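Local structure of thioredoxin domain-containing protein (2R5S) at residues 106-111 with 136-141. The protein is of unknown function, though the full-length protein may have protein-disulfide reductase activity; this piece is its tetratricopeptide-repeat (TPR) part, built of stacked helices. Numbering follows the deposited sequence.
Sequences DNFELA and KVNLGA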
ATOM      1  N   ASP A 106     -19.375  17.470   4.751  1.00 59.32           N
ATOM      2  CA  ASP A 106     -20.113  17.199   3.506  1.00 59.44           C
ATOM      3  C   ASP A 106     -19.364  17.633   2.242  1.00 58.45           C
ATOM      4  O   ASP A 106     -19.676  17.130   1.153  1.00 58.33           O
ATOM      5  CB  ASP A 106     -21.560  17.689   3.568  1.00 59.95           C
ATOM      6  CG  ASP A 106     -22.504  16.644   4.198  1.00 64.41           C
ATOM      7  OD1 ASP A 106     -22.767  16.770   5.426  1.00 65.50           O
ATOM      8  OD2 ASP A 106     -22.967  15.701   3.470  1.00 64.95           O
ATOM      9  N   ASN A 107     -18.372  18.518   2.405  1.00 56.18           N
ATOM     10  CA  ASN A 107     -17.512  18.992   1.312  1.00 55.48           C
ATOM     11  C   ASN A 107     -16.761  17.854   0.653  1.00 55.48           C
ATOM     12  O   ASN A 107     -15.665  17.506   1.076  1.00 56.06           O
ATOM     13  CB  ASN A 107     -16.500  20.062   1.827  1.00 55.37           C
ATOM     14  CG  ASN A 107     -15.679  20.694   0.708  1.00 53.29           C
ATOM     15  OD1 ASN A 107     -15.413  20.053  -0.315  1.00 49.86           O
ATOM     16  ND2 ASN A 107     -15.257  21.958   0.906  1.00 50.04           N
ATOM     17  N   PHE A 108     -17.355  17.282  -0.397  1.00 56.20           N
ATOM     18  CA  PHE A 108     -16.838  16.071  -1.059  1.00 54.73           C
ATOM     19  C   PHE A 108     -15.521  16.341  -1.745  1.00 54.45           C
ATOM     20  O   PHE A 108     -14.685  15.477  -1.803  1.00 54.75           O
ATOM     21  CB  PHE A 108     -17.850  15.504  -2.068  1.00 53.82           C
ATOM     22  CG  PHE A 108     -19.082  14.883  -1.406  1.00 54.74           C
ATOM     23  CD1 PHE A 108     -18.997  14.362  -0.117  1.00 53.29           C
ATOM     24  CD2 PHE A 108     -20.300  14.855  -2.055  1.00 51.86           C
ATOM     25  CE1 PHE A 108     -20.130  13.788   0.524  1.00 54.96           C
ATOM     26  CE2 PHE A 108     -21.435  14.291  -1.434  1.00 59.94           C
ATOM     27  CZ  PHE A 108     -21.346  13.748  -0.138  1.00 56.59           C
ATOM     28  N   GLU A 109     -15.355  17.542  -2.274  1.00 54.13           N
ATOM     29  CA  GLU A 109     -14.139  17.921  -2.974  1.00 54.54           C
ATOM     30  C   GLU A 109     -12.872  17.978  -2.042  1.00 54.97           C
ATOM     31  O   GLU A 109     -11.727  17.790  -2.493  1.00 54.26           O
ATOM     32  CB  GLU A 109     -14.374  19.259  -3.701  1.00 53.53           C
ATOM     33  CG  GLU A 109     -13.092  19.806  -4.339  1.00 57.10           C
ATOM     34  CD  GLU A 109     -13.204  21.219  -4.932  1.00 54.12           C
ATOM     35  OE1 GLU A 109     -14.230  21.544  -5.554  1.00 56.65           O
ATOM     36  OE2 GLU A 109     -12.248  21.990  -4.766  1.00 53.76           O
ATOM     37  N   LEU A 110     -13.087  18.265  -0.762  1.00 55.27           N
ATOM     38  CA  LEU A 110     -12.007  18.235   0.239  1.00 55.48           C
ATOM     39  C   LEU A 110     -11.625  16.803   0.555  1.00 54.52           C
ATOM     40  O   LEU A 110     -10.478  16.512   0.894  1.00 54.54           O
ATOM     41  CB  LEU A 110     -12.463  18.866   1.545  1.00 55.75           C
ATOM     42  CG  LEU A 110     -11.857  20.235   1.826  1.00 57.35           C
ATOM     43  CD1 LEU A 110     -12.723  20.848   2.912  1.00 57.68           C
ATOM     44  CD2 LEU A 110     -10.397  20.010   2.284  1.00 58.12           C
ATOM     45  N   ALA A 111     -12.606  15.931   0.449  1.00 53.82           N
ATOM     46  CA  ALA A 111     -12.410  14.538   0.768  1.00 54.42           C
ATOM     47  C   ALA A 111     -11.554  13.900  -0.293  1.00 54.17           C
ATOM     48  O   ALA A 111     -10.575  13.227   0.038  1.00 54.69           O
ATOM     49  CB  ALA A 111     -13.724  13.819   0.990  1.00 53.41           C
ATOM     50  N   LYS A 136     -20.817   4.592  -0.557  1.00 54.91           N
ATOM     51  CA  LYS A 136     -21.895   3.684  -0.169  1.00 55.59           C
ATOM     52  C   LYS A 136     -23.166   4.406   0.293  1.00 57.08           C
ATOM     53  O   LYS A 136     -24.177   3.767   0.677  1.00 56.48           O
ATOM     54  CB  LYS A 136     -21.404   2.790   0.953  1.00 56.06           C
ATOM     55  CG  LYS A 136     -21.463   3.382   2.312  1.00 56.80           C
ATOM     56  CD  LYS A 136     -20.788   2.431   3.266  1.00 53.52           C
ATOM     57  CE  LYS A 136     -20.655   3.054   4.608  1.00 56.83           C
ATOM     58  NZ  LYS A 136     -20.370   1.968   5.580  1.00 62.82           N
ATOM     59  N   VAL A 137     -23.109   5.739   0.288  1.00 58.65           N
ATOM     60  CA  VAL A 137     -24.303   6.562   0.442  1.00 59.17           C
ATOM     61  C   VAL A 137     -24.695   7.079  -0.918  1.00 58.05           C
ATOM     62  O   VAL A 137     -25.869   7.131  -1.200  1.00 57.93           O
ATOM     63  CB  VAL A 137     -24.072   7.826   1.307  1.00 60.81           C
ATOM     64  CG1 VAL A 137     -25.441   8.453   1.670  1.00 62.85           C
ATOM     65  CG2 VAL A 137     -23.333   7.477   2.593  1.00 62.77           C
ATOM     66  N   ASN A 138     -23.705   7.461  -1.739  1.00 56.86           N
ATOM     67  CA  ASN A 138     -23.911   8.189  -2.997  1.00 55.45           C
ATOM     68  C   ASN A 138     -22.775   7.853  -3.973  1.00 54.43           C
ATOM     69  O   ASN A 138     -21.754   8.602  -4.033  1.00 54.38           O
ATOM     70  CB  ASN A 138     -23.866   9.730  -2.688  1.00 56.48           C
ATOM     71  CG  ASN A 138     -24.233  10.684  -3.906  1.00 56.96           C
ATOM     72  OD1 ASN A 138     -24.250  11.907  -3.715  1.00 61.05           O
ATOM     73  ND2 ASN A 138     -24.541  10.142  -5.101  1.00 56.13           N
ATOM     74  N   LEU A 139     -22.960   6.832  -4.808  1.00 53.18           N
ATOM     75  CA  LEU A 139     -21.976   6.524  -5.900  1.00 52.70           C
ATOM     76  C   LEU A 139     -21.659   7.671  -6.842  1.00 52.33           C
ATOM     77  O   LEU A 139     -20.603   7.667  -7.522  1.00 52.37           O
ATOM     78  CB  LEU A 139     -22.483   5.381  -6.768  1.00 52.88           C
ATOM     79  CG  LEU A 139     -22.143   3.882  -6.553  1.00 54.14           C
ATOM     80  CD1 LEU A 139     -21.377   3.516  -5.352  1.00 52.72           C
ATOM     81  CD2 LEU A 139     -23.283   2.889  -6.811  1.00 52.59           C
ATOM     82  N   GLY A 140     -22.580   8.625  -6.942  1.00 52.15           N
ATOM     83  CA  GLY A 140     -22.410   9.801  -7.822  1.00 51.59           C
ATOM     84  C   GLY A 140     -21.672  10.934  -7.153  1.00 52.13           C
ATOM     85  O   GLY A 140     -21.406  11.979  -7.788  1.00 53.04           O
ATOM     86  N   ALA A 141     -21.288  10.730  -5.890  1.00 51.20           N
ATOM     87  CA  ALA A 141     -20.885  11.841  -5.044  1.00 50.83           C
ATOM     88  C   ALA A 141     -20.015  12.747  -5.846  1.00 51.01           C
ATOM     89  O   ALA A 141     -19.065  12.281  -6.445  1.00 51.60           O
ATOM     90  CB  ALA A 141     -20.110  11.372  -3.846  1.00 48.42           C
TER
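At the start of helix 108-120, in the TPR region of the protein, F108 reaches across to A141 in the loop that joins helix 124-135 to helix 145-157. The contact is small, burying 102 Å² in total, and consists mainly of a CH-pi interaction. The A141 methyl, CB, stands over one face of the F108 ring, 4.3 Å from the centroid and 26° off the ring normal. Its nearest ring atom is CD2, 3.9 Å from A141 CB. With chi1 at -70°, CG lies beside the backbone N and anti to the carbonyl carbon, which sends the ring out from the helix toward the loop. The carbonyl oxygen of D106 lies above the opposite face, near its rim, so the ring lies between this backbone oxygen and the methyl. Phenylalanine suits the place by offering a broad flat surface, and alanine by being slim enough to let the loop come close. The side chain of N138 comes near the ring at the margin of the contact. N107 is the N-cap: its OD1 accepts from L110 N at 3.0 Å, with an N-H...O angle of 145° and the donor well above the carbonyl plane. Asparagine fits here because its short amide carbonyl can reach an N-H of the first turn that otherwise has just a weak backbone bond to N107 O. In the loop, a type I turn from N138 to A141, closed by A141 N to N138 O at 2.9 Å, helps place A141 and its methyl. F108 and A141 both also touch I134 of helix 124-135, extending the apolar patch. Such packing of a helix start against an interhelical loop is in keeping with the layered antiparallel helices of a TPR fold.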